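Oligopeptide ABC transporter, periplasmic oligopeptide-binding protein, putative (Thermotoga maritima MSB8, PDB 5IPW) probably binds oligopeptides in the periplasm and hands them to an ABC transporter for uptake, as related oligopeptide-binding proteins do. Local coordinates at residues A[54-59]-A[267-272]; A[21-26]-A[37-42]; A[438-443]-A[467-472]; A[365-370]-A[405-410]. All coordinates share one frame; numbering follows the deposited sequence.

Contact 1: residues A[54-59]-A[267-272]; sequences EKVGQF and EGNQLP
The ring of Phe-59 meets two backbone carbonyls at its edge. Its CE1 lies 3.0 Å from Gln-270 O and 3.6 Å from Pro-272 O, both near the plane of the ring, an edge-on approach that would be weakly favourable at most. The peptide bond before Pro-272 is cis.

Van der Waals packing does the rest. Asn-269 brings CB to within 3.5 Å of Phe-59 CZ, and its amide plane stands 85° from the ring, almost perpendicular. The amide nitrogen serves another partner, bonding to Asp-265. At the other end Val-56 CG1, placed opposite its backbone N (chi1 175°), rests 3.9 Å from Glu-267 CG and touches the methylene part of that side chain.

Were Phe-59 cut back to an alanine, the two carbonyl oxygens would probably lose their aromatic neighbour and a gap would open beside Asn-269 CB. Through Asn-269, Gln-270 and Pro-272 the ring joins the loop before strand 62-67 to the loop leading into its parallel neighbour, strand 276-281; Ser-24 and Pro-25 bring the N-terminal region against it. Residues 54-59 and 267-272 thus adhere mainly by shape, and a polar link comes just past them, where Gly-57 N bonds to Tyr-273 OH.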
loop_
_atom_site.group_PDB
_atom_site.type_symbol
_atom_site.label_atom_id
_atom_site.label_comp_id
_atom_site.label_asym_id
_atom_site.label_seq_id
_atom_site.Cartn_x
_atom_site.Cartn_y
_atom_site.Cartn_z
ATOM N N GLU A 54 14.565 -15.207 8.707
ATOM C CA GLU A 54 15.907 -15.233 9.260
ATOM C C GLU A 54 16.304 -16.630 9.684
ATOM O O GLU A 54 17.371 -17.118 9.321
ATOM C CB GLU A 54 15.955 -14.292 10.460
ATOM C CG GLU A 54 17.339 -13.917 10.942
ATOM C CD GLU A 54 17.286 -13.090 12.211
ATOM O OE1 GLU A 54 18.195 -13.250 13.061
ATOM O OE2 GLU A 54 16.329 -12.294 12.364
ATOM N N LYS A 55 15.460 -17.262 10.483
ATOM C CA LYS A 55 15.730 -18.604 10.932
ATOM C C LYS A 55 14.491 -19.225 11.529
ATOM O O LYS A 55 13.503 -18.543 11.787
ATOM C CB LYS A 55 16.857 -18.606 11.959
ATOM C CG LYS A 55 16.564 -17.790 13.205
ATOM C CD LYS A 55 17.805 -17.627 14.075
ATOM C CE LYS A 55 18.086 -18.886 14.868
ATOM N NZ LYS A 55 19.279 -18.731 15.738
ATOM N N VAL A 56 14.560 -20.529 11.755
ATOM C CA VAL A 56 13.458 -21.248 12.358
ATOM C C VAL A 56 13.299 -20.741 13.785
ATOM O O VAL A 56 14.270 -20.648 14.524
ATOM C CB VAL A 56 13.696 -22.772 12.321
ATOM C CG1 VAL A 56 12.602 -23.528 13.073
ATOM C CG2 VAL A 56 13.748 -23.252 10.875
ATOM N N GLY A 57 12.070 -20.415 14.160
ATOM C CA GLY A 57 11.797 -19.744 15.430
ATOM C C GLY A 57 11.495 -20.661 16.597
ATOM O O GLY A 57 11.440 -21.872 16.448
ATOM N N GLN A 58 11.303 -20.055 17.766
ATOM C CA GLN A 58 10.978 -20.760 19.006
ATOM C C GLN A 58 9.646 -20.262 19.511
ATOM O O GLN A 58 9.299 -19.093 19.326
ATOM C CB GLN A 58 12.032 -20.502 20.073
ATOM C CG GLN A 58 13.395 -21.068 19.737
ATOM C CD GLN A 58 14.463 -20.626 20.718
ATOM O OE1 GLN A 58 14.827 -19.454 20.765
ATOM N NE2 GLN A 58 14.974 -21.567 21.506
ATOM N N PHE A 59 8.903 -21.158 20.147
ATOM C CA PHE A 59 7.570 -20.844 20.633
ATOM C C PHE A 59 7.641 -20.093 21.956
ATOM O O PHE A 59 8.465 -20.410 22.821
ATOM C CB PHE A 59 6.768 -22.123 20.865
ATOM C CG PHE A 59 6.227 -22.740 19.621
ATOM C CD1 PHE A 59 5.335 -22.041 18.825
ATOM C CD2 PHE A 59 6.572 -24.042 19.265
ATOM C CE1 PHE A 59 4.818 -22.612 17.677
ATOM C CE2 PHE A 59 6.059 -24.620 18.119
ATOM C CZ PHE A 59 5.175 -23.906 17.326
ATOM N N GLU A 267 9.971 -26.467 9.476
ATOM C CA GLU A 267 10.121 -27.601 10.408
ATOM C C GLU A 267 8.796 -28.146 10.957
ATOM O O GLU A 267 8.798 -28.972 11.864
ATOM C CB GLU A 267 11.023 -27.212 11.588
ATOM C CG GLU A 267 12.490 -27.002 11.228
ATOM C CD GLU A 267 13.225 -28.307 10.947
ATOM O OE1 GLU A 267 13.404 -29.105 11.886
ATOM O OE2 GLU A 267 13.625 -28.535 9.780
ATOM N N GLY A 268 7.668 -27.685 10.434
ATOM C CA GLY A 268 6.360 -28.157 10.913
ATOM C C GLY A 268 5.829 -27.556 12.216
ATOM O O GLY A 268 4.841 -28.051 12.760
ATOM N N ASN A 269 6.468 -26.506 12.729
ATOM C CA ASN A 269 5.901 -25.731 13.841
ATOM C C ASN A 269 4.641 -24.961 13.410
ATOM O O ASN A 269 4.687 -24.164 12.478
ATOM C CB ASN A 269 6.924 -24.727 14.397
ATOM C CG ASN A 269 8.161 -25.397 14.965
ATOM O OD1 ASN A 269 8.065 -26.262 15.826
ATOM N ND2 ASN A 269 9.333 -24.995 14.480
ATOM N N GLN A 270 3.528 -25.207 14.098
ATOM C CA GLN A 270 2.292 -24.469 13.869
ATOM C C GLN A 270 2.451 -23.027 14.335
ATOM O O GLN A 270 2.701 -22.762 15.511
ATOM C CB GLN A 270 1.117 -25.104 14.621
ATOM C CG GLN A 270 -0.188 -24.328 14.467
ATOM C CD GLN A 270 -1.288 -24.780 15.412
ATOM O OE1 GLN A 270 -1.023 -25.181 16.549
ATOM N NE2 GLN A 270 -2.539 -24.690 14.956
ATOM N N LEU A 271 2.278 -22.101 13.410
ATOM C CA LEU A 271 2.422 -20.693 13.713
ATOM C C LEU A 271 1.161 -20.173 14.420
ATOM O O LEU A 271 0.137 -20.856 14.450
ATOM C CB LEU A 271 2.698 -19.920 12.413
ATOM C CG LEU A 271 3.998 -20.320 11.717
ATOM C CD1 LEU A 271 4.058 -19.726 10.324
ATOM C CD2 LEU A 271 5.213 -19.891 12.524
ATOM N N PRO A 272 1.244 -18.974 15.021
ATOM C CA PRO A 272 2.439 -18.125 15.163
ATOM C C PRO A 272 3.428 -18.678 16.166
ATOM O O PRO A 272 3.106 -19.585 16.899
ATOM C CB PRO A 272 1.873 -16.792 15.666
ATOM C CG PRO A 272 0.589 -17.150 16.323
ATOM C CD PRO A 272 0.037 -18.316 15.550
#

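Contact 2: residues A[21-26]-A[37-42]; sequences YHESPM and PPVEQR
The extended backbone of Tyr-21 to Glu-23 runs past the first turn of the short helix 39-42, with the CA atoms of Glu-23 and Val-39 6.5 Å apart. This is a loop-against-helix contact, its two segments joined in the chain through helix 25-32.

Val-39 faces the loop. Its CG1 sits between the backbone N and the carbonyl carbon (chi1 58°), which turns it to Tyr-21 CB at 4.3 Å, while CG2 lies 4.0 Å from His-22 O. Glu-23 and Arg-42 form a salt bridge in which the carboxylate approaches the guanidinium at its edge, but the oxygen and nitrogen are modelled too close, so the exact position is doubtful. Thr-28 binds the other oxygen, Glu-23 OE2. Arg-42 is steadied more surely from its own segment, for NE donates to Pro-37 O at 3.0 Å with an almost straight angle of 172°, and Val-39 CA covers one guanidinium face.

Two waters complete the seam. One accepts from Val-39 N at the helix start and donates to Glu-23 OE1, an end that shares the uncertainty of that oxygen. The other accepts from Tyr-21 N at 2.9 Å and donates to Glu-40 OE2, also at 2.9 Å.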
loop_
_atom_site.group_PDB
_atom_site.type_symbol
_atom_site.label_atom_id
_atom_site.label_comp_id
_atom_site.label_asym_id
_atom_site.label_seq_id
_atom_site.Cartn_x
_atom_site.Cartn_y
_atom_site.Cartn_z
ATOM N N TYR A 21 4.515 -32.571 13.066
ATOM C CA TYR A 21 3.997 -31.250 13.434
ATOM C C TYR A 21 4.240 -30.959 14.897
ATOM O O TYR A 21 4.180 -31.862 15.733
ATOM C CB TYR A 21 2.509 -31.135 13.144
ATOM C CG TYR A 21 2.161 -31.148 11.684
ATOM C CD1 TYR A 21 2.803 -30.308 10.796
ATOM C CD2 TYR A 21 1.152 -31.981 11.195
ATOM C CE1 TYR A 21 2.478 -30.310 9.456
ATOM C CE2 TYR A 21 0.814 -31.990 9.851
ATOM C CZ TYR A 21 1.488 -31.152 8.988
ATOM O OH TYR A 21 1.181 -31.136 7.652
ATOM N N HIS A 22 4.505 -29.689 15.193
ATOM C CA HIS A 22 4.802 -29.243 16.550
ATOM C C HIS A 22 3.903 -28.080 16.919
ATOM O O HIS A 22 3.306 -27.459 16.046
ATOM C CB HIS A 22 6.265 -28.834 16.645
ATOM C CG HIS A 22 7.207 -29.908 16.209
ATOM N ND1 HIS A 22 7.511 -30.995 17.001
ATOM C CD2 HIS A 22 7.891 -30.078 15.054
ATOM C CE1 HIS A 22 8.351 -31.785 16.354
ATOM N NE2 HIS A 22 8.593 -31.254 15.169
ATOM N N GLU A 23 3.813 -27.787 18.211
ATOM C CA GLU A 23 2.886 -26.771 18.710
ATOM C C GLU A 23 3.489 -26.047 19.881
ATOM O O GLU A 23 4.423 -26.546 20.497
ATOM C CB GLU A 23 1.589 -27.439 19.163
ATOM C CG GLU A 23 1.713 -28.176 20.497
ATOM C CD GLU A 23 0.653 -29.240 20.707
ATOM O OE1 GLU A 23 -0.335 -29.217 19.966
ATOM O OE2 GLU A 23 0.798 -30.097 21.605
ATOM N N SER A 24 2.939 -24.887 20.216
ATOM C CA SER A 24 3.429 -24.135 21.364
ATOM C C SER A 24 3.126 -24.903 22.644
ATOM O O SER A 24 2.069 -25.504 22.751
ATOM C CB SER A 24 2.779 -22.765 21.432
ATOM O OG SER A 24 3.364 -21.987 22.461
ATOM N N PRO A 25 4.055 -24.898 23.613
ATOM C CA PRO A 25 3.819 -25.577 24.894
ATOM C C PRO A 25 2.446 -25.281 25.513
ATOM O O PRO A 25 1.758 -26.208 25.934
ATOM C CB PRO A 25 4.935 -25.029 25.787
ATOM C CG PRO A 25 6.053 -24.740 24.845
ATOM C CD PRO A 25 5.415 -24.326 23.545
ATOM N N MET A 26 2.042 -24.013 25.543
ATOM C CA MET A 26 0.741 -23.649 26.100
ATOM C C MET A 26 -0.402 -24.430 25.451
ATOM O O MET A 26 -1.401 -24.720 26.101
ATOM C CB MET A 26 0.479 -22.137 25.986
ATOM C CG MET A 26 0.233 -21.623 24.572
ATOM S SD MET A 26 -0.396 -19.936 24.497
ATOM C CE MET A 26 -2.152 -20.217 24.667
ATOM N N PRO A 37 -8.188 -30.537 20.799
ATOM C CA PRO A 37 -7.680 -31.648 19.995
ATOM C C PRO A 37 -6.187 -31.465 19.694
ATOM O O PRO A 37 -5.678 -30.342 19.767
ATOM C CB PRO A 37 -8.505 -31.574 18.707
ATOM C CG PRO A 37 -9.667 -30.690 19.012
ATOM C CD PRO A 37 -9.242 -29.773 20.113
ATOM N N PRO A 38 -5.482 -32.554 19.356
ATOM C CA PRO A 38 -4.042 -32.392 19.132
ATOM C C PRO A 38 -3.743 -31.688 17.809
ATOM O O PRO A 38 -4.589 -31.653 16.918
ATOM C CB PRO A 38 -3.521 -33.829 19.140
ATOM C CG PRO A 38 -4.692 -34.680 18.739
ATOM C CD PRO A 38 -5.947 -33.928 19.091
ATOM N N VAL A 39 -2.541 -31.131 17.697
ATOM C CA VAL A 39 -2.166 -30.308 16.540
ATOM C C VAL A 39 -2.436 -30.983 15.181
ATOM O O VAL A 39 -2.858 -30.323 14.227
ATOM C CB VAL A 39 -0.698 -29.814 16.653
ATOM C CG1 VAL A 39 0.290 -30.972 16.768
ATOM C CG2 VAL A 39 -0.331 -28.913 15.486
ATOM N N GLU A 40 -2.223 -32.294 15.113
ATOM C CA GLU A 40 -2.423 -33.062 13.873
ATOM C C GLU A 40 -3.854 -32.931 13.374
ATOM O O GLU A 40 -4.107 -32.874 12.163
ATOM C CB GLU A 40 -2.113 -34.550 14.096
ATOM C CG GLU A 40 -0.642 -34.874 14.315
ATOM C CD GLU A 40 -0.157 -34.634 15.743
ATOM O OE1 GLU A 40 -1.002 -34.592 16.683
ATOM O OE2 GLU A 40 1.082 -34.494 15.920
ATOM N N GLN A 41 -4.780 -32.895 14.332
ATOM C CA GLN A 41 -6.201 -32.739 14.060
ATOM C C GLN A 41 -6.603 -31.276 13.835
ATOM O O GLN A 41 -7.441 -30.985 12.968
ATOM C CB GLN A 41 -6.994 -33.316 15.221
ATOM C CG GLN A 41 -8.499 -33.279 15.017
ATOM C CD GLN A 41 -9.256 -33.952 16.149
ATOM O OE1 GLN A 41 -8.740 -34.873 16.811
ATOM N NE2 GLN A 41 -10.489 -33.497 16.380
ATOM N N ARG A 42 -6.016 -30.372 14.627
ATOM C CA ARG A 42 -6.268 -28.928 14.511
ATOM C C ARG A 42 -5.868 -28.356 13.155
ATOM O O ARG A 42 -6.599 -27.555 12.572
ATOM C CB ARG A 42 -5.473 -28.168 15.561
ATOM C CG ARG A 42 -6.082 -28.094 16.943
ATOM C CD ARG A 42 -5.216 -27.188 17.805
ATOM N NE ARG A 42 -4.320 -27.978 18.621
ATOM C CZ ARG A 42 -3.048 -27.709 18.887
ATOM N NH1 ARG A 42 -2.419 -26.653 18.402
ATOM N NH2 ARG A 42 -2.392 -28.545 19.659
HETATM O O HOH W 1 3.121 -34.972 13.954
HETATM O O HOH W 2 -0.905 -32.003 20.079
#

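Contact 3: residues A[438-443]-A[467-472]; sequences PLRFTI and WVEIEN
Arg-440 extends over the face of the Trp-467 indole. Its CD sits 3.9 Å from the centroid of the six-membered ring in a CH-pi contact, and CZ follows at 4.1 Å in a cation-pi contact, the guanidinium tilted 31° from the ring. An extended chain, starting with CG opposite the backbone N (chi1 173°), carries the charge there. On the other face of the sheet Val-468 CG1 rests over the Phe-441 ring, 3.8 Å from its centroid, and Ile-443 CB meets Ile-470 CD1 at 3.6 Å.

The indole is fixed by its own strand: NE1 donates to Glu-469 OE2 at 2.8 Å. That oxygen is 4.2 Å from Arg-440 NH2 and well out of the guanidinium plane, so the charges are near but no N-H points at it. With a leucine in place of Trp-467, the guanidinium is likely to lose its aromatic bed and Glu-469 OE2 the indole donor.

Beneath these side chains is a parallel ladder. Ile-443 N to Glu-469 O is its shortest bond, at 2.8 Å, whereas Glu-469 N to Phe-441 O is weak.

The strands form a beta-alpha-beta unit with helix 448-462, whose Trp-461 covers Ile-443 and Val-468. Tyr-430 stacks on Trp-467, Phe-356 meets Phe-441 edge-to-face, and strand 467-472 ends the mixed sheet, next to strand 440-445.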
loop_
_atom_site.group_PDB
_atom_site.type_symbol
_atom_site.label_atom_id
_atom_site.label_comp_id
_atom_site.label_asym_id
_atom_site.label_seq_id
_atom_site.Cartn_x
_atom_site.Cartn_y
_atom_site.Cartn_z
ATOM N N PRO A 438 10.505 38.664 -19.447
ATOM C CA PRO A 438 11.433 37.956 -18.572
ATOM C C PRO A 438 10.922 36.543 -18.350
ATOM O O PRO A 438 9.733 36.363 -18.082
ATOM C CB PRO A 438 11.393 38.751 -17.258
ATOM C CG PRO A 438 10.607 39.984 -17.526
ATOM C CD PRO A 438 9.777 39.733 -18.742
ATOM N N LEU A 439 11.797 35.551 -18.487
ATOM C CA LEU A 439 11.399 34.163 -18.267
ATOM C C LEU A 439 11.120 33.947 -16.779
ATOM O O LEU A 439 12.039 33.814 -15.964
ATOM C CB LEU A 439 12.461 33.199 -18.784
ATOM C CG LEU A 439 12.062 31.735 -18.655
ATOM C CD1 LEU A 439 12.391 30.968 -19.920
ATOM C CD2 LEU A 439 12.753 31.114 -17.461
ATOM N N ARG A 440 9.832 33.930 -16.450
ATOM C CA ARG A 440 9.373 33.924 -15.077
ATOM C C ARG A 440 8.069 33.150 -14.963
ATOM O O ARG A 440 7.235 33.177 -15.871
ATOM C CB ARG A 440 9.170 35.360 -14.582
ATOM C CG ARG A 440 8.535 35.480 -13.201
ATOM C CD ARG A 440 8.413 36.930 -12.763
ATOM N NE ARG A 440 7.839 37.054 -11.423
ATOM C CZ ARG A 440 7.857 38.160 -10.675
ATOM N NH1 ARG A 440 8.423 39.284 -11.111
ATOM N NH2 ARG A 440 7.304 38.137 -9.468
ATOM N N PHE A 441 7.909 32.453 -13.842
ATOM C CA PHE A 441 6.630 31.858 -13.485
ATOM C C PHE A 441 6.573 31.609 -11.995
ATOM O O PHE A 441 7.586 31.692 -11.305
ATOM C CB PHE A 441 6.363 30.571 -14.266
ATOM C CG PHE A 441 7.406 29.511 -14.077
ATOM C CD1 PHE A 441 8.572 29.523 -14.832
ATOM C CD2 PHE A 441 7.215 28.483 -13.163
ATOM C CE1 PHE A 441 9.532 28.538 -14.671
ATOM C CE2 PHE A 441 8.172 27.495 -12.996
ATOM C CZ PHE A 441 9.332 27.523 -13.750
ATOM N N THR A 442 5.373 31.325 -11.506
ATOM C CA THR A 442 5.136 31.124 -10.085
ATOM C C THR A 442 4.947 29.640 -9.774
ATOM O O THR A 442 4.178 28.949 -10.440
ATOM C CB THR A 442 3.900 31.919 -9.621
ATOM O OG1 THR A 442 4.229 33.311 -9.559
ATOM C CG2 THR A 442 3.432 31.463 -8.241
ATOM N N ILE A 443 5.665 29.167 -8.758
ATOM C CA ILE A 443 5.489 27.818 -8.249
ATOM C C ILE A 443 4.433 27.868 -7.165
ATOM O O ILE A 443 4.574 28.593 -6.177
ATOM C CB ILE A 443 6.792 27.246 -7.656
ATOM C CG1 ILE A 443 7.870 27.149 -8.739
ATOM C CG2 ILE A 443 6.543 25.871 -7.043
ATOM C CD1 ILE A 443 9.256 26.863 -8.202
ATOM N N TRP A 467 13.499 32.516 -13.601
ATOM C CA TRP A 467 12.973 33.287 -12.477
ATOM C C TRP A 467 11.722 32.613 -11.920
ATOM O O TRP A 467 10.754 32.402 -12.647
ATOM C CB TRP A 467 12.620 34.702 -12.944
ATOM C CG TRP A 467 12.308 35.686 -11.850
ATOM C CD1 TRP A 467 12.149 35.429 -10.513
ATOM C CD2 TRP A 467 12.083 37.091 -12.012
ATOM N NE1 TRP A 467 11.859 36.588 -9.837
ATOM C CE2 TRP A 467 11.810 37.623 -10.733
ATOM C CE3 TRP A 467 12.096 37.954 -13.115
ATOM C CZ2 TRP A 467 11.549 38.980 -10.527
ATOM C CZ3 TRP A 467 11.836 39.302 -12.909
ATOM C CH2 TRP A 467 11.566 39.802 -11.626
ATOM N N VAL A 468 11.735 32.278 -10.633
ATOM C CA VAL A 468 10.533 31.773 -9.988
ATOM C C VAL A 468 10.269 32.467 -8.666
ATOM O O VAL A 468 11.191 32.957 -8.012
ATOM C CB VAL A 468 10.583 30.246 -9.768
ATOM C CG1 VAL A 468 10.675 29.519 -11.104
ATOM C CG2 VAL A 468 11.737 29.856 -8.852
ATOM N N GLU A 469 8.988 32.523 -8.312
ATOM C CA GLU A 469 8.540 32.904 -6.978
ATOM C C GLU A 469 7.687 31.769 -6.433
ATOM O O GLU A 469 7.255 30.886 -7.179
ATOM C CB GLU A 469 7.713 34.189 -7.008
ATOM C CG GLU A 469 8.437 35.401 -7.577
ATOM C CD GLU A 469 9.664 35.812 -6.779
ATOM O OE1 GLU A 469 9.766 35.467 -5.580
ATOM O OE2 GLU A 469 10.530 36.495 -7.365
ATOM N N ILE A 470 7.445 31.807 -5.130
ATOM C CA ILE A 470 6.774 30.726 -4.434
ATOM C C ILE A 470 5.528 31.266 -3.755
ATOM O O ILE A 470 5.624 32.124 -2.878
ATOM C CB ILE A 470 7.703 30.112 -3.361
ATOM C CG1 ILE A 470 9.021 29.622 -3.981
ATOM C CG2 ILE A 470 7.002 28.989 -2.609
ATOM C CD1 ILE A 470 8.873 28.605 -5.095
ATOM N N GLU A 471 4.358 30.773 -4.159
ATOM C CA GLU A 471 3.126 31.108 -3.452
ATOM C C GLU A 471 2.645 29.889 -2.674
ATOM O O GLU A 471 2.560 28.781 -3.206
ATOM C CB GLU A 471 2.039 31.674 -4.390
ATOM C CG GLU A 471 1.446 30.718 -5.424
ATOM C CD GLU A 471 0.330 31.351 -6.261
ATOM O OE1 GLU A 471 -0.313 30.620 -7.042
ATOM O OE2 GLU A 471 0.082 32.571 -6.142
ATOM N N ASN A 472 2.368 30.110 -1.397
ATOM C CA ASN A 472 1.862 29.079 -0.517
ATOM C C ASN A 472 0.380 29.321 -0.299
ATOM O O ASN A 472 -0.007 30.282 0.361
ATOM C CB ASN A 472 2.606 29.125 0.817
ATOM C CG ASN A 472 2.148 28.044 1.780
ATOM O OD1 ASN A 472 1.970 26.890 1.395
ATOM N ND2 ASN A 472 1.952 28.413 3.038
#

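Contact 4: residues A[365-370]-A[405-410]; sequences LSLAIN and YAEYDP
Asn-370 lays its side chain over one face of the Tyr-408 ring. With CG opposite its backbone N (chi1 -163°), the amide spreads across the ring at only 23° to it, CB lying 3.6 Å from the ring centroid in a CH-pi contact and ND2 3.3 Å from Tyr-408 CG. Pro-410 CD lies over the ring's other face.

Leu-367 fills the opposite end. Its CG stands beside the backbone N, sending CD1 to the edge of the Tyr-405 ring, 3.5 Å from CD2, while CD2 of Leu-367 packs on Tyr-405 CB and runs alongside the bent side chain of Glu-407. Helix 410-420 adds Ala-413 and Leu-416 around this leucine. Ser-366 CB approaches Tyr-405 O at 3.4 Å, its hydroxyl being bonded to Gln-363 O in its own helix.

Between the two ends, Asp-409 N donates to Leu-367 O at 2.8 Å with a bent angle of 135°. The carbonyl of Leu-367 thus binds the N-cap residue of helix 410-420. Across these segments a single, bent backbone bond is flanked by an amide-aromatic stack and an aliphatic contact, and just past them Arg-371 adds a further polar tie to Tyr-405 O.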
loop_
_atom_site.group_PDB
_atom_site.type_symbol
_atom_site.label_atom_id
_atom_site.label_comp_id
_atom_site.label_asym_id
_atom_site.label_seq_id
_atom_site.Cartn_x
_atom_site.Cartn_y
_atom_site.Cartn_z
ATOM N N LEU A 365 15.469 21.910 -16.314
ATOM C CA LEU A 365 14.968 22.286 -14.990
ATOM C C LEU A 365 15.401 21.306 -13.902
ATOM O O LEU A 365 15.710 21.737 -12.788
ATOM C CB LEU A 365 13.437 22.436 -14.981
ATOM C CG LEU A 365 12.788 23.747 -15.448
ATOM C CD1 LEU A 365 11.289 23.684 -15.192
ATOM C CD2 LEU A 365 13.366 24.978 -14.771
ATOM N N SER A 366 15.417 20.006 -14.212
ATOM C CA SER A 366 15.858 18.987 -13.239
ATOM C C SER A 366 17.374 19.024 -13.012
ATOM O O SER A 366 17.836 19.021 -11.865
ATOM C CB SER A 366 15.399 17.559 -13.626
ATOM O OG SER A 366 15.483 17.279 -15.017
ATOM N N LEU A 367 18.139 19.097 -14.102
ATOM C CA LEU A 367 19.608 19.122 -14.022
ATOM C C LEU A 367 20.140 20.280 -13.181
ATOM O O LEU A 367 21.205 20.175 -12.572
ATOM C CB LEU A 367 20.224 19.163 -15.420
ATOM C CG LEU A 367 19.982 17.901 -16.254
ATOM C CD1 LEU A 367 20.291 18.179 -17.711
ATOM C CD2 LEU A 367 20.806 16.737 -15.725
ATOM N N ALA A 368 19.382 21.371 -13.127
ATOM C CA ALA A 368 19.742 22.516 -12.297
ATOM C C ALA A 368 19.493 22.296 -10.806
ATOM O O ALA A 368 19.850 23.149 -9.991
ATOM C CB ALA A 368 18.991 23.750 -12.767
ATOM N N ILE A 369 18.883 21.168 -10.445
ATOM C CA ILE A 369 18.556 20.906 -9.047
ATOM C C ILE A 369 19.677 20.141 -8.350
ATOM O O ILE A 369 20.131 19.098 -8.826
ATOM C CB ILE A 369 17.233 20.130 -8.895
ATOM C CG1 ILE A 369 16.131 20.806 -9.721
ATOM C CG2 ILE A 369 16.839 20.065 -7.425
ATOM C CD1 ILE A 369 14.738 20.230 -9.547
ATOM N N ASN A 370 20.110 20.689 -7.217
ATOM C CA ASN A 370 21.057 20.040 -6.326
ATOM C C ASN A 370 20.295 19.217 -5.281
ATOM O O ASN A 370 20.045 19.688 -4.166
ATOM C CB ASN A 370 21.934 21.114 -5.654
ATOM C CG ASN A 370 23.218 20.565 -5.028
ATOM O OD1 ASN A 370 23.828 21.247 -4.204
ATOM N ND2 ASN A 370 23.649 19.363 -5.420
ATOM N N TYR A 405 17.252 12.744 -15.444
ATOM C CA TYR A 405 18.242 13.793 -15.445
ATOM C C TYR A 405 18.346 14.226 -13.996
ATOM O O TYR A 405 18.021 15.361 -13.629
ATOM C CB TYR A 405 17.784 14.925 -16.346
ATOM C CG TYR A 405 17.865 14.585 -17.812
ATOM C CD1 TYR A 405 16.998 13.662 -18.384
ATOM C CD2 TYR A 405 18.808 15.193 -18.633
ATOM C CE1 TYR A 405 17.070 13.352 -19.731
ATOM C CE2 TYR A 405 18.891 14.896 -19.983
ATOM C CZ TYR A 405 18.019 13.975 -20.530
ATOM O OH TYR A 405 18.101 13.673 -21.877
ATOM N N ALA A 406 18.789 13.280 -13.174
ATOM C CA ALA A 406 18.860 13.461 -11.730
ATOM C C ALA A 406 20.142 14.153 -11.265
ATOM O O ALA A 406 20.222 14.567 -10.106
ATOM C CB ALA A 406 18.712 12.117 -11.021
ATOM N N GLU A 407 21.131 14.291 -12.155
ATOM C CA GLU A 407 22.432 14.882 -11.782
ATOM C C GLU A 407 22.302 16.367 -11.464
ATOM O O GLU A 407 21.415 17.047 -11.981
ATOM C CB GLU A 407 23.488 14.727 -12.884
ATOM C CG GLU A 407 23.531 13.372 -13.553
ATOM C CD GLU A 407 22.589 13.298 -14.734
ATOM O OE1 GLU A 407 22.928 13.855 -15.794
ATOM O OE2 GLU A 407 21.505 12.695 -14.592
ATOM N N TYR A 408 23.194 16.856 -10.611
ATOM C CA TYR A 408 23.321 18.285 -10.356
ATOM C C TYR A 408 24.312 18.879 -11.357
ATOM O O TYR A 408 25.473 19.115 -11.027
ATOM C CB TYR A 408 23.778 18.534 -8.915
ATOM C CG TYR A 408 24.087 19.984 -8.613
ATOM C CD1 TYR A 408 23.143 20.982 -8.848
ATOM C CD2 TYR A 408 25.325 20.360 -8.097
ATOM C CE1 TYR A 408 23.421 22.312 -8.578
ATOM C CE2 TYR A 408 25.612 21.687 -7.818
ATOM C CZ TYR A 408 24.658 22.659 -8.058
ATOM O OH TYR A 408 24.939 23.976 -7.780
ATOM N N ASP A 409 23.832 19.135 -12.573
ATOM C CA ASP A 409 24.672 19.601 -13.682
ATOM C C ASP A 409 24.191 20.959 -14.255
ATOM O O ASP A 409 23.644 21.010 -15.365
ATOM C CB ASP A 409 24.677 18.511 -14.767
ATOM C CG ASP A 409 25.804 18.670 -15.781
ATOM O OD1 ASP A 409 26.548 19.673 -15.740
ATOM O OD2 ASP A 409 25.925 17.780 -16.650
ATOM N N PRO A 410 24.397 22.067 -13.502
ATOM C CA PRO A 410 24.006 23.416 -13.965
ATOM C C PRO A 410 24.501 23.791 -15.372
ATOM O O PRO A 410 23.693 24.160 -16.228
ATOM C CB PRO A 410 24.622 24.345 -12.908
ATOM C CG PRO A 410 24.664 23.522 -11.671
ATOM C CD PRO A 410 24.891 22.098 -12.109
#

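Overall arrangement
The four contacts form two distant pairs. Contacts 1 and 2, with centres 13 Å apart, touch directly: His-22 makes probable backbone hydrogen bonds with Gly-268 and Gln-270, so the N-terminal segment is fastened to the loop before strand 276-281. Contacts 3 and 4 have centres about 18 Å apart and nearest atoms about 5 Å apart; Trp-461 of helix 448-462 packs against both, beside the mixed sheet containing strands 440-445 and 467-472. Contacts 1 and 3 are about 59 Å apart between centres, on opposite sides of the chain's centre. Along the chain the order is contact 2, 1, 4, 3, each closing before the next opens, and the two pairs lie in distant regions of an elongated binding protein.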